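Local atomic coordinates of surface layer protein (Geobacillus stearothermophilus, PDB entry 4UID), a protein that probably assembles with copies of itself into the bacterial surface layer and binds metal ions, this chain being its fourth and fifth domains. Residues Leu12-Lys17 / Asn34-Gly39; Gly39-Thr44 / Val82-Pro87; Leu43-Lys48 / Tyr64-Leu69; Thr89-Val94 / Thr102-Val107. All blocks are in the same frame, centred on the assembly; numbering follows the deposited sequence.

In the fold
The four contacts belong to one Ig-like domain, the first of the two in this chain, and are structural packing within it. Contact 1, at the surface, shares Gly39 with contact 2, their centres about 10 Å apart; Thr13 N lies 2.8 Å from Thr42 O where strands 6-14 and 41-48 run together. Contacts 2 and 3 both use strand 41-48, meeting in turn strand 82-84 and strand 65-68, with centres about 13 Å apart. Contact 4 lies in the sheet that holds strand 65-68, its centre about 11 Å from that of contact 3, to which it is joined by a probable hydrogen bond from Glu67 N to Lys93 O (2.8 Å). Between the sheets, Leu43 CD2 approaches Val92 CG1 to 3.5 Å.

Contact 1: Leu12-Lys17 / Asn34-Gly39; sequences LTKDNK and NQISSG
Lys14 lays its side chain along the loop 34-39 from the start of a tight two-residue beta hairpin, in which strand 6-14 turns back into strand 17-18 through a type I' turn from Lys14 to Lys17. With CG anti to the backbone N (chi1 -161°), the lysine runs out extended, and its methylenes graze the backbone of the loop: CG is 3.2 Å from Ser38 O, and CE is 3.3 Å from Gly39 O. A bend at the last torsion brings NZ to Ile36 O at 2.8 Å, the one hydrogen bond between the two segments. The ammonium comes in from above the carbonyl plane, 41° out of it. At the first corner of the turn, Asp15 sets CB 3.3 Å from Ser38 O, and its carboxylate carbon CG lies against Ser38 CB at 3.6 Å, a packing contact. The backbone of Gly39 passes close to this corner with a phi of 82°, a value that suits glycine. Lys17 then contributes its CB to an apolar touch with Ile36 CD1 at 3.8 Å, while the rest of the lysine side chain leads away from the loop. Ile36, which also packs on Val19, therefore reaches the hairpin with both branches: CD1 goes to Lys17, and CG2 goes to the other end of the turn, where it lies 3.6 Å from Lys14 O.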
loop_
_atom_site.group_PDB
_atom_site.type_symbol
_atom_site.label_atom_id
_atom_site.label_comp_id
_atom_site.label_asym_id
_atom_site.label_seq_id
_atom_site.Cartn_x
_atom_site.Cartn_y
_atom_site.Cartn_z
ATOM N N LEU A 12 15.175 -7.995 8.077
ATOM C CA LEU A 12 14.658 -6.644 8.088
ATOM C C LEU A 12 13.410 -6.592 8.973
ATOM O O LEU A 12 12.534 -7.461 8.861
ATOM C CB LEU A 12 14.337 -6.238 6.658
ATOM C CG LEU A 12 13.545 -4.976 6.352
ATOM C CD1 LEU A 12 14.285 -3.704 6.766
ATOM C CD2 LEU A 12 13.253 -5.002 4.863
ATOM N N THR A 13 13.327 -5.588 9.852
ATOM C CA THR A 13 12.236 -5.508 10.843
ATOM C C THR A 13 11.687 -4.114 11.133
ATOM O O THR A 13 12.291 -3.099 10.808
ATOM C CB THR A 13 12.626 -6.126 12.218
ATOM O OG1 THR A 13 13.774 -5.453 12.762
ATOM C CG2 THR A 13 12.870 -7.638 12.129
ATOM N N LYS A 14 10.520 -4.105 11.762
ATOM C CA LYS A 14 9.921 -2.937 12.378
ATOM C C LYS A 14 9.031 -3.560 13.438
ATOM O O LYS A 14 8.185 -4.398 13.102
ATOM C CB LYS A 14 9.079 -2.156 11.362
ATOM C CG LYS A 14 8.773 -0.708 11.728
ATOM C CD LYS A 14 8.004 -0.028 10.604
ATOM C CE LYS A 14 7.690 1.436 10.902
ATOM N NZ LYS A 14 6.339 1.838 10.385
ATOM N N ASP A 15 9.259 -3.197 14.708
ATOM C CA ASP A 15 8.423 -3.620 15.846
ATOM C C ASP A 15 8.360 -5.165 15.943
ATOM O O ASP A 15 7.280 -5.772 16.040
ATOM C CB ASP A 15 7.040 -2.927 15.748
ATOM C CG ASP A 15 6.023 -3.440 16.761
ATOM O OD1 ASP A 15 6.274 -3.327 17.981
ATOM O OD2 ASP A 15 4.960 -3.950 16.326
ATOM N N ASN A 16 9.539 -5.789 15.872
ATOM C CA ASN A 16 9.704 -7.257 15.955
ATOM C C ASN A 16 9.088 -8.107 14.843
ATOM O O ASN A 16 9.223 -9.334 14.860
ATOM C CB ASN A 16 9.241 -7.801 17.311
ATOM C CG ASN A 16 10.018 -7.221 18.467
ATOM O OD1 ASN A 16 11.191 -6.849 18.334
ATOM N ND2 ASN A 16 9.367 -7.151 19.624
ATOM N N LYS A 17 8.413 -7.462 13.893
ATOM C CA LYS A 17 7.832 -8.141 12.734
ATOM C C LYS A 17 8.834 -8.153 11.581
ATOM O O LYS A 17 9.532 -7.165 11.367
ATOM C CB LYS A 17 6.537 -7.444 12.294
ATOM C CG LYS A 17 5.440 -7.410 13.347
ATOM C CD LYS A 17 4.538 -8.629 13.245
ATOM C CE LYS A 17 4.083 -9.100 14.619
ATOM N NZ LYS A 17 3.294 -8.069 15.349
ATOM N N ASN A 34 -0.633 -6.859 6.164
ATOM C CA ASN A 34 -1.032 -5.858 7.150
ATOM C C ASN A 34 0.138 -4.928 7.450
ATOM O O ASN A 34 1.245 -5.400 7.738
ATOM C CB ASN A 34 -1.570 -6.524 8.423
ATOM C CG ASN A 34 -3.045 -6.866 8.310
ATOM O OD1 ASN A 34 -3.866 -6.008 7.992
ATOM N ND2 ASN A 34 -3.386 -8.122 8.559
ATOM N N GLN A 35 -0.107 -3.618 7.348
ATOM C CA GLN A 35 0.939 -2.607 7.511
ATOM C C GLN A 35 1.418 -2.523 8.943
ATOM O O GLN A 35 0.606 -2.604 9.876
ATOM C CB GLN A 35 0.454 -1.227 7.069
ATOM C CG GLN A 35 1.570 -0.198 7.052
ATOM C CD GLN A 35 1.161 1.158 6.535
ATOM O OE1 GLN A 35 -0.001 1.402 6.222
ATOM N NE2 GLN A 35 2.131 2.057 6.434
ATOM N N ILE A 36 2.736 -2.356 9.100
ATOM C CA ILE A 36 3.359 -2.081 10.405
ATOM C C ILE A 36 3.535 -0.565 10.586
ATOM O O ILE A 36 4.183 0.104 9.764
ATOM C CB ILE A 36 4.721 -2.816 10.607
ATOM C CG1 ILE A 36 4.697 -4.233 10.013
ATOM C CG2 ILE A 36 5.104 -2.845 12.090
ATOM C CD1 ILE A 36 6.065 -4.777 9.651
ATOM N N SER A 37 2.951 -0.044 11.664
ATOM C CA SER A 37 3.005 1.384 11.983
ATOM C C SER A 37 3.774 1.660 13.270
ATOM O O SER A 37 4.296 2.763 13.474
ATOM C CB SER A 37 1.595 1.956 12.045
ATOM O OG SER A 37 0.984 1.859 10.766
ATOM N N SER A 38 3.852 0.646 14.123
ATOM C CA SER A 38 4.679 0.701 15.321
ATOM C C SER A 38 6.159 0.489 14.983
ATOM O O SER A 38 6.497 -0.145 13.977
ATOM C CB SER A 38 4.195 -0.321 16.358
ATOM O OG SER A 38 3.065 0.176 17.060
ATOM N N GLY A 39 7.028 1.045 15.821
ATOM C CA GLY A 39 8.465 0.827 15.715
ATOM C C GLY A 39 9.127 1.702 14.683
ATOM O O GLY A 39 8.461 2.461 13.971
#

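Contact 2: Gly39-Thr44 / Val82-Pro87; sequences GTLTLT and VTPIVP
Leu41 O accepts the hydrogen bond of Val82 N at 2.9 Å, with 150° at the hydrogen. The N-H comes in above the carbonyl plane, and no second bond between the segments repeats it, consistent with the 124° between the directions of strands 41-44 and 82-84. Beside this bond the side chains pack against one another. The first torsion of Leu41 (chi1 -174°) sends CG away from its own nitrogen and across Val82, so that CD2 ends 3.8 Å from Val82 CG1 and 3.3 Å from Val82 O. The same methyl reaches on to the ring of Pro84, 4.2 Å from CD. The other branch of Val82, CG2, is turned toward the C-terminal part of strand 41-44: it rests 3.7 Å from Thr42 C and meets Leu43 CG at 3.8 Å, the two side chains crossing at about a right angle. An alanine in place of Leu41 would probably take the CD2 contact from Val82 CG1 and the Pro84 ring and open a gap beside Leu12 and Leu22, which also pack here. Strand 82-84 pairs with strand 74-76, and through Leu41 and Val82 this short hairpin packs on strand 41-48, a buried contact within the Ig-like beta-sandwich domain.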
loop_
_atom_site.group_PDB
_atom_site.type_symbol
_atom_site.label_atom_id
_atom_site.label_comp_id
_atom_site.label_asym_id
_atom_site.label_seq_id
_atom_site.Cartn_x
_atom_site.Cartn_y
_atom_site.Cartn_z
ATOM N N GLY A 39 7.028 1.045 15.821
ATOM C CA GLY A 39 8.465 0.827 15.715
ATOM C C GLY A 39 9.127 1.702 14.683
ATOM O O GLY A 39 8.461 2.461 13.971
ATOM N N THR A 40 10.450 1.618 14.640
ATOM C CA THR A 40 11.237 2.229 13.578
ATOM C C THR A 40 11.710 1.079 12.704
ATOM O O THR A 40 11.792 -0.062 13.174
ATOM C CB THR A 40 12.448 3.082 14.089
ATOM O OG1 THR A 40 13.584 2.247 14.363
ATOM C CG2 THR A 40 12.100 3.928 15.339
ATOM N N LEU A 41 12.003 1.379 11.438
ATOM C CA LEU A 41 12.509 0.387 10.483
ATOM C C LEU A 41 14.006 0.147 10.636
ATOM O O LEU A 41 14.830 1.070 10.552
ATOM C CB LEU A 41 12.175 0.794 9.042
ATOM C CG LEU A 41 12.497 -0.175 7.896
ATOM C CD1 LEU A 41 11.480 -1.295 7.832
ATOM C CD2 LEU A 41 12.481 0.573 6.581
ATOM N N THR A 42 14.342 -1.117 10.828
ATOM C CA THR A 42 15.707 -1.518 11.097
ATOM C C THR A 42 16.084 -2.868 10.447
ATOM O O THR A 42 15.232 -3.573 9.905
ATOM C CB THR A 42 15.963 -1.515 12.630
ATOM O OG1 THR A 42 17.362 -1.579 12.876
ATOM C CG2 THR A 42 15.254 -2.678 13.355
ATOM N N LEU A 43 17.365 -3.203 10.479
ATOM C CA LEU A 43 17.800 -4.589 10.347
ATOM C C LEU A 43 18.149 -5.106 11.742
ATOM O O LEU A 43 18.775 -4.384 12.540
ATOM C CB LEU A 43 19.026 -4.695 9.458
ATOM C CG LEU A 43 18.878 -4.056 8.090
ATOM C CD1 LEU A 43 20.113 -3.222 7.762
ATOM C CD2 LEU A 43 18.549 -5.094 7.017
ATOM N N THR A 44 17.728 -6.334 12.045
ATOM C CA THR A 44 18.104 -6.995 13.288
ATOM C C THR A 44 19.154 -8.043 12.919
ATOM O O THR A 44 19.182 -8.534 11.775
ATOM C CB THR A 44 16.872 -7.590 14.029
ATOM O OG1 THR A 44 15.830 -6.613 14.077
ATOM C CG2 THR A 44 17.193 -7.972 15.479
ATOM N N VAL A 82 17.001 1.927 8.904
ATOM C CA VAL A 82 16.732 1.805 7.455
ATOM C C VAL A 82 15.703 2.818 6.901
ATOM O O VAL A 82 14.587 2.941 7.430
ATOM C CB VAL A 82 16.273 0.370 7.105
ATOM C CG1 VAL A 82 16.165 0.176 5.599
ATOM C CG2 VAL A 82 17.223 -0.660 7.696
ATOM N N THR A 83 16.090 3.538 5.842
ATOM C CA THR A 83 15.130 4.341 5.058
ATOM C C THR A 83 15.303 4.124 3.528
ATOM O O THR A 83 16.399 4.332 2.975
ATOM C CB THR A 83 15.180 5.861 5.378
ATOM O OG1 THR A 83 16.491 6.331 5.096
ATOM C CG2 THR A 83 14.786 6.193 6.861
ATOM N N PRO A 84 14.222 3.702 2.845
ATOM C CA PRO A 84 14.248 3.553 1.378
ATOM C C PRO A 84 14.293 4.889 0.610
ATOM O O PRO A 84 13.766 5.890 1.087
ATOM C CB PRO A 84 12.959 2.799 1.075
ATOM C CG PRO A 84 12.065 3.110 2.216
ATOM C CD PRO A 84 12.917 3.339 3.422
ATOM N N ILE A 85 14.909 4.889 -0.575
ATOM C CA ILE A 85 14.990 6.096 -1.417
ATOM C C ILE A 85 14.162 5.995 -2.701
ATOM O O ILE A 85 13.196 6.722 -2.843
ATOM C CB ILE A 85 16.440 6.511 -1.734
ATOM C CG1 ILE A 85 17.233 6.677 -0.441
ATOM C CG2 ILE A 85 16.455 7.808 -2.550
ATOM C CD1 ILE A 85 18.721 6.557 -0.654
ATOM N N VAL A 86 14.561 5.137 -3.637
ATOM C CA VAL A 86 13.757 4.845 -4.837
ATOM C C VAL A 86 13.586 3.315 -4.992
ATOM O O VAL A 86 14.293 2.557 -4.317
ATOM C CB VAL A 86 14.324 5.518 -6.122
ATOM C CG1 VAL A 86 14.559 7.004 -5.910
ATOM C CG2 VAL A 86 15.605 4.856 -6.597
ATOM N N PRO A 87 12.628 2.853 -5.830
ATOM C CA PRO A 87 12.575 1.407 -6.130
ATOM C C PRO A 87 13.865 0.823 -6.739
ATOM O O PRO A 87 14.579 1.519 -7.465
ATOM C CB PRO A 87 11.401 1.278 -7.125
ATOM C CG PRO A 87 10.897 2.662 -7.360
ATOM C CD PRO A 87 11.367 3.505 -6.213
#

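Contact 3: Leu43-Lys48 / Tyr64-Leu69; sequences LTAKFK and YTFESL
Phe47 and Tyr64 meet as a T-shaped (edge-to-face) pair across the interior of an Ig-like beta sandwich, where strand 41-48 of one sheet faces strand 65-68 of the other. The ring planes stand at 66° with centroids 4.8 Å apart, and the edge of Phe47 is directed at the face of Tyr64: CE1 of Phe47 sits over the centre of the tyrosine ring, 3.6 Å from Tyr64 CG. Tyr64 presents this face because its CG lies between the backbone N and the carbonyl carbon (chi1 59°), which swings the ring across toward strand 41-48. Phe66 follows two residues on, with its CZ in plane with the Tyr64 ring at that ring's edge. Ala45 sets its CB against the place where the two rings meet, 4.1 Å from Tyr64 CE2 and 3.9 Å from Phe66 CZ. Farther along, Leu43 and Phe66 slide past each other in opposite directions, Leu43 CB touching Phe66 CE2 at 3.7 Å. An alanine instead of Tyr64 would probably strip Phe47 CE1 of the ring face it points into and leave the phenylalanine freer to turn. The backbones stay well apart, the CA atoms of Leu43 and Phe66 being 8.3 Å from each other, so the segments meet through side chains reaching across, with Phe66 CZ also lying near Leu43 O. Tyr96 also packs edge-to-face with Phe47, and Val94 lies against Phe66. Leu43 CD1 adds a second touch, 3.7 Å from Phe66 CD2.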
loop_
_atom_site.group_PDB
_atom_site.type_symbol
_atom_site.label_atom_id
_atom_site.label_comp_id
_atom_site.label_asym_id
_atom_site.label_seq_id
_atom_site.Cartn_x
_atom_site.Cartn_y
_atom_site.Cartn_z
ATOM N N LEU A 43 17.365 -3.203 10.479
ATOM C CA LEU A 43 17.800 -4.589 10.347
ATOM C C LEU A 43 18.149 -5.106 11.742
ATOM O O LEU A 43 18.775 -4.384 12.540
ATOM C CB LEU A 43 19.026 -4.695 9.458
ATOM C CG LEU A 43 18.878 -4.056 8.090
ATOM C CD1 LEU A 43 20.113 -3.222 7.762
ATOM C CD2 LEU A 43 18.549 -5.094 7.017
ATOM N N THR A 44 17.728 -6.334 12.045
ATOM C CA THR A 44 18.104 -6.995 13.288
ATOM C C THR A 44 19.154 -8.043 12.919
ATOM O O THR A 44 19.182 -8.534 11.775
ATOM C CB THR A 44 16.872 -7.590 14.029
ATOM O OG1 THR A 44 15.830 -6.613 14.077
ATOM C CG2 THR A 44 17.193 -7.972 15.479
ATOM N N ALA A 45 20.043 -8.334 13.872
ATOM C CA ALA A 45 21.109 -9.329 13.712
ATOM C C ALA A 45 21.436 -10.025 15.037
ATOM O O ALA A 45 21.581 -9.381 16.092
ATOM C CB ALA A 45 22.359 -8.702 13.099
ATOM N N LYS A 46 21.522 -11.350 14.968
ATOM C CA LYS A 46 21.950 -12.173 16.085
ATOM C C LYS A 46 23.192 -12.939 15.676
ATOM O O LYS A 46 23.426 -13.165 14.477
ATOM C CB LYS A 46 20.824 -13.090 16.545
ATOM C CG LYS A 46 19.964 -12.438 17.614
ATOM C CD LYS A 46 18.564 -13.034 17.704
ATOM C CE LYS A 46 17.557 -11.953 18.092
ATOM N NZ LYS A 46 16.194 -12.478 18.374
ATOM N N PHE A 47 24.012 -13.277 16.674
ATOM C CA PHE A 47 25.307 -13.932 16.462
ATOM C C PHE A 47 25.549 -15.024 17.492
ATOM O O PHE A 47 25.025 -14.959 18.609
ATOM C CB PHE A 47 26.473 -12.937 16.539
ATOM C CG PHE A 47 26.271 -11.691 15.740
ATOM C CD1 PHE A 47 25.638 -10.574 16.309
ATOM C CD2 PHE A 47 26.709 -11.618 14.428
ATOM C CE1 PHE A 47 25.435 -9.418 15.576
ATOM C CE2 PHE A 47 26.519 -10.460 13.693
ATOM C CZ PHE A 47 25.882 -9.362 14.265
ATOM N N LYS A 48 26.344 -16.023 17.097
ATOM C CA LYS A 48 26.851 -17.068 17.998
ATOM C C LYS A 48 28.383 -17.029 18.071
ATOM O O LYS A 48 29.027 -16.468 17.183
ATOM C CB LYS A 48 26.356 -18.446 17.566
ATOM C CG LYS A 48 24.978 -18.797 18.095
ATOM C CD LYS A 48 24.346 -19.915 17.281
ATOM C CE LYS A 48 23.070 -20.424 17.935
ATOM N NZ LYS A 48 22.189 -21.071 16.928
ATOM N N TYR A 64 28.794 -4.307 16.717
ATOM C CA TYR A 64 28.552 -4.594 15.290
ATOM C C TYR A 64 27.969 -3.416 14.475
ATOM O O TYR A 64 27.135 -2.650 14.968
ATOM C CB TYR A 64 27.754 -5.916 15.114
ATOM C CG TYR A 64 26.394 -5.948 15.783
ATOM C CD1 TYR A 64 26.263 -6.109 17.171
ATOM C CD2 TYR A 64 25.230 -5.833 15.024
ATOM C CE1 TYR A 64 25.005 -6.129 17.774
ATOM C CE2 TYR A 64 23.969 -5.853 15.617
ATOM C CZ TYR A 64 23.860 -5.995 16.987
ATOM O OH TYR A 64 22.607 -6.002 17.551
ATOM N N THR A 65 28.427 -3.297 13.225
ATOM C CA THR A 65 28.015 -2.216 12.301
ATOM C C THR A 65 27.338 -2.686 10.989
ATOM O O THR A 65 27.687 -3.736 10.439
ATOM C CB THR A 65 29.219 -1.336 11.915
ATOM O OG1 THR A 65 30.241 -2.162 11.326
ATOM C CG2 THR A 65 29.756 -0.599 13.141
ATOM N N PHE A 66 26.394 -1.882 10.491
ATOM C CA PHE A 66 25.669 -2.150 9.238
ATOM C C PHE A 66 26.103 -1.209 8.105
ATOM O O PHE A 66 26.376 -0.026 8.336
ATOM C CB PHE A 66 24.167 -2.016 9.461
ATOM C CG PHE A 66 23.585 -3.035 10.417
ATOM C CD1 PHE A 66 23.595 -2.818 11.801
ATOM C CD2 PHE A 66 22.990 -4.210 9.938
ATOM C CE1 PHE A 66 23.036 -3.751 12.681
ATOM C CE2 PHE A 66 22.429 -5.143 10.818
ATOM C CZ PHE A 66 22.458 -4.915 12.191
ATOM N N GLU A 67 26.179 -1.756 6.890
ATOM C CA GLU A 67 26.561 -1.016 5.672
ATOM C C GLU A 67 25.483 -1.191 4.608
ATOM O O GLU A 67 24.864 -2.250 4.512
ATOM C CB GLU A 67 27.890 -1.521 5.064
ATOM C CG GLU A 67 28.914 -2.104 6.036
ATOM C CD GLU A 67 29.751 -1.041 6.732
ATOM O OE1 GLU A 67 30.699 -0.531 6.075
ATOM O OE2 GLU A 67 29.463 -0.717 7.926
ATOM N N SER A 68 25.267 -0.161 3.797
ATOM C CA SER A 68 24.485 -0.315 2.586
ATOM C C SER A 68 25.418 -0.321 1.396
ATOM O O SER A 68 26.120 0.652 1.138
ATOM C CB SER A 68 23.437 0.788 2.456
ATOM O OG SER A 68 22.795 0.698 1.191
ATOM N N LEU A 69 25.423 -1.421 0.665
ATOM C CA LEU A 69 26.236 -1.494 -0.541
ATOM C C LEU A 69 25.587 -0.791 -1.710
ATOM O O LEU A 69 26.199 -0.645 -2.755
ATOM C CB LEU A 69 26.564 -2.940 -0.915
ATOM C CG LEU A 69 27.177 -3.881 0.133
ATOM C CD1 LEU A 69 27.674 -5.124 -0.599
ATOM C CD2 LEU A 69 28.285 -3.259 0.995
#

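Contact 4: Thr89-Val94 / Thr102-Val107; sequences TALVKV and TIPVTV
Val92 and Ile103 face each other as a hydrogen-bonded pair in the antiparallel beta hairpin formed by strands 88-96 and 99-107, part of one sheet of the Ig-like sandwich. Two bonds join them: Val92 N to Ile103 O at 2.9 Å, nearly straight at 170°, and Ile103 N to Val92 O. Ala90 and Val105 repeat the pattern two residues earlier on strand 88-96 and two later on strand 99-107, with Ala90 N to Val105 O at 2.8 Å and Val105 N returning to Ala90 O. Between these pairs Pro104 opposes Leu91 in a non-hydrogen-bonded position, where the missing N-H of proline costs no bond to strand 89-94. The side chain of Val92 is directed at the sandwich interior, beside Ala90, Ile103 and Val105. Its CB lies 3.9 Å from Val105 CG2; CG1 runs alongside Ile103 and touches its CG1 at 3.8 Å; CG2 returns to Val105 CG2. Leu10 and Leu12 of strand 6-14 close over Ile103 and Val105 from the facing sheet. On the other face, with Thr89, Lys93 and Thr102, Leu91 leans diagonally over the partner strand, and its CD2 ends 3.7 Å from Thr102 CG2.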
loop_
_atom_site.group_PDB
_atom_site.type_symbol
_atom_site.label_atom_id
_atom_site.label_comp_id
_atom_site.label_asym_id
_atom_site.label_seq_id
_atom_site.Cartn_x
_atom_site.Cartn_y
_atom_site.Cartn_z
ATOM N N THR A 89 16.887 -2.818 -6.069
ATOM C CA THR A 89 17.409 -3.845 -5.165
ATOM C C THR A 89 18.696 -3.374 -4.541
ATOM O O THR A 89 19.623 -2.950 -5.230
ATOM C CB THR A 89 17.617 -5.204 -5.886
ATOM O OG1 THR A 89 16.344 -5.772 -6.221
ATOM C CG2 THR A 89 18.376 -6.219 -5.010
ATOM N N ALA A 90 18.746 -3.454 -3.224
ATOM C CA ALA A 90 19.955 -3.127 -2.498
ATOM C C ALA A 90 20.512 -4.350 -1.764
ATOM O O ALA A 90 19.750 -5.181 -1.257
ATOM C CB ALA A 90 19.681 -1.988 -1.522
ATOM N N LEU A 91 21.837 -4.453 -1.709
ATOM C CA LEU A 91 22.482 -5.446 -0.875
ATOM C C LEU A 91 22.963 -4.817 0.401
ATOM O O LEU A 91 23.738 -3.870 0.408
ATOM C CB LEU A 91 23.629 -6.127 -1.603
ATOM C CG LEU A 91 23.211 -7.095 -2.704
ATOM C CD1 LEU A 91 24.410 -7.315 -3.612
ATOM C CD2 LEU A 91 22.701 -8.408 -2.126
ATOM N N VAL A 92 22.474 -5.369 1.492
ATOM C CA VAL A 92 22.763 -4.893 2.830
ATOM C C VAL A 92 23.804 -5.810 3.529
ATOM O O VAL A 92 23.840 -7.010 3.251
ATOM C CB VAL A 92 21.410 -4.711 3.563
ATOM C CG1 VAL A 92 21.301 -5.486 4.871
ATOM C CG2 VAL A 92 21.102 -3.228 3.714
ATOM N N LYS A 93 24.653 -5.234 4.395
ATOM C CA LYS A 93 25.748 -5.955 5.079
ATOM C C LYS A 93 25.917 -5.685 6.590
ATOM O O LYS A 93 25.944 -4.528 7.026
ATOM C CB LYS A 93 27.069 -5.684 4.372
ATOM C CG LYS A 93 28.204 -6.575 4.849
ATOM C CD LYS A 93 29.226 -6.766 3.747
ATOM C CE LYS A 93 30.634 -6.748 4.310
ATOM N NZ LYS A 93 31.655 -6.755 3.226
ATOM N N VAL A 94 26.050 -6.759 7.376
ATOM C CA VAL A 94 26.377 -6.646 8.813
ATOM C C VAL A 94 27.847 -7.033 9.053
ATOM O O VAL A 94 28.368 -7.921 8.367
ATOM C CB VAL A 94 25.370 -7.426 9.722
ATOM C CG1 VAL A 94 25.555 -8.941 9.626
ATOM C CG2 VAL A 94 25.435 -6.959 11.175
ATOM N N THR A 102 25.510 -10.811 4.177
ATOM C CA THR A 102 24.838 -10.008 3.154
ATOM C C THR A 102 23.406 -10.526 2.907
ATOM O O THR A 102 23.206 -11.737 2.745
ATOM C CB THR A 102 25.663 -10.048 1.828
ATOM O OG1 THR A 102 26.961 -9.489 2.054
ATOM C CG2 THR A 102 24.999 -9.274 0.689
ATOM N N ILE A 103 22.413 -9.630 2.877
ATOM C CA ILE A 103 21.057 -9.999 2.399
ATOM C C ILE A 103 20.541 -9.018 1.337
ATOM O O ILE A 103 20.945 -7.857 1.337
ATOM C CB ILE A 103 20.006 -10.233 3.540
ATOM C CG1 ILE A 103 19.780 -8.971 4.390
ATOM C CG2 ILE A 103 20.369 -11.462 4.378
ATOM C CD1 ILE A 103 18.613 -9.023 5.369
ATOM N N PRO A 104 19.673 -9.494 0.409
ATOM C CA PRO A 104 19.024 -8.537 -0.491
ATOM C C PRO A 104 17.859 -7.834 0.199
ATOM O O PRO A 104 17.276 -8.360 1.156
ATOM C CB PRO A 104 18.512 -9.402 -1.651
ATOM C CG PRO A 104 18.986 -10.792 -1.380
ATOM C CD PRO A 104 19.278 -10.878 0.084
ATOM N N VAL A 105 17.568 -6.623 -0.263
ATOM C CA VAL A 105 16.425 -5.844 0.189
ATOM C C VAL A 105 15.841 -5.229 -1.071
ATOM O O VAL A 105 16.572 -4.697 -1.927
ATOM C CB VAL A 105 16.792 -4.716 1.182
ATOM C CG1 VAL A 105 15.561 -4.229 1.926
ATOM C CG2 VAL A 105 17.834 -5.156 2.196
ATOM N N THR A 106 14.525 -5.332 -1.189
ATOM C CA THR A 106 13.816 -4.841 -2.349
ATOM C C THR A 106 12.955 -3.687 -1.889
ATOM O O THR A 106 12.200 -3.827 -0.918
ATOM C CB THR A 106 12.937 -5.951 -2.981
ATOM O OG1 THR A 106 13.724 -7.133 -3.180
ATOM C CG2 THR A 106 12.372 -5.515 -4.330
ATOM N N VAL A 107 13.098 -2.551 -2.576
ATOM C CA VAL A 107 12.156 -1.433 -2.469
ATOM C C VAL A 107 11.228 -1.499 -3.672
ATOM O O VAL A 107 11.677 -1.584 -4.819
ATOM C CB VAL A 107 12.874 -0.081 -2.466
ATOM C CG1 VAL A 107 11.876 1.044 -2.278
ATOM C CG2 VAL A 107 13.951 -0.039 -1.392
#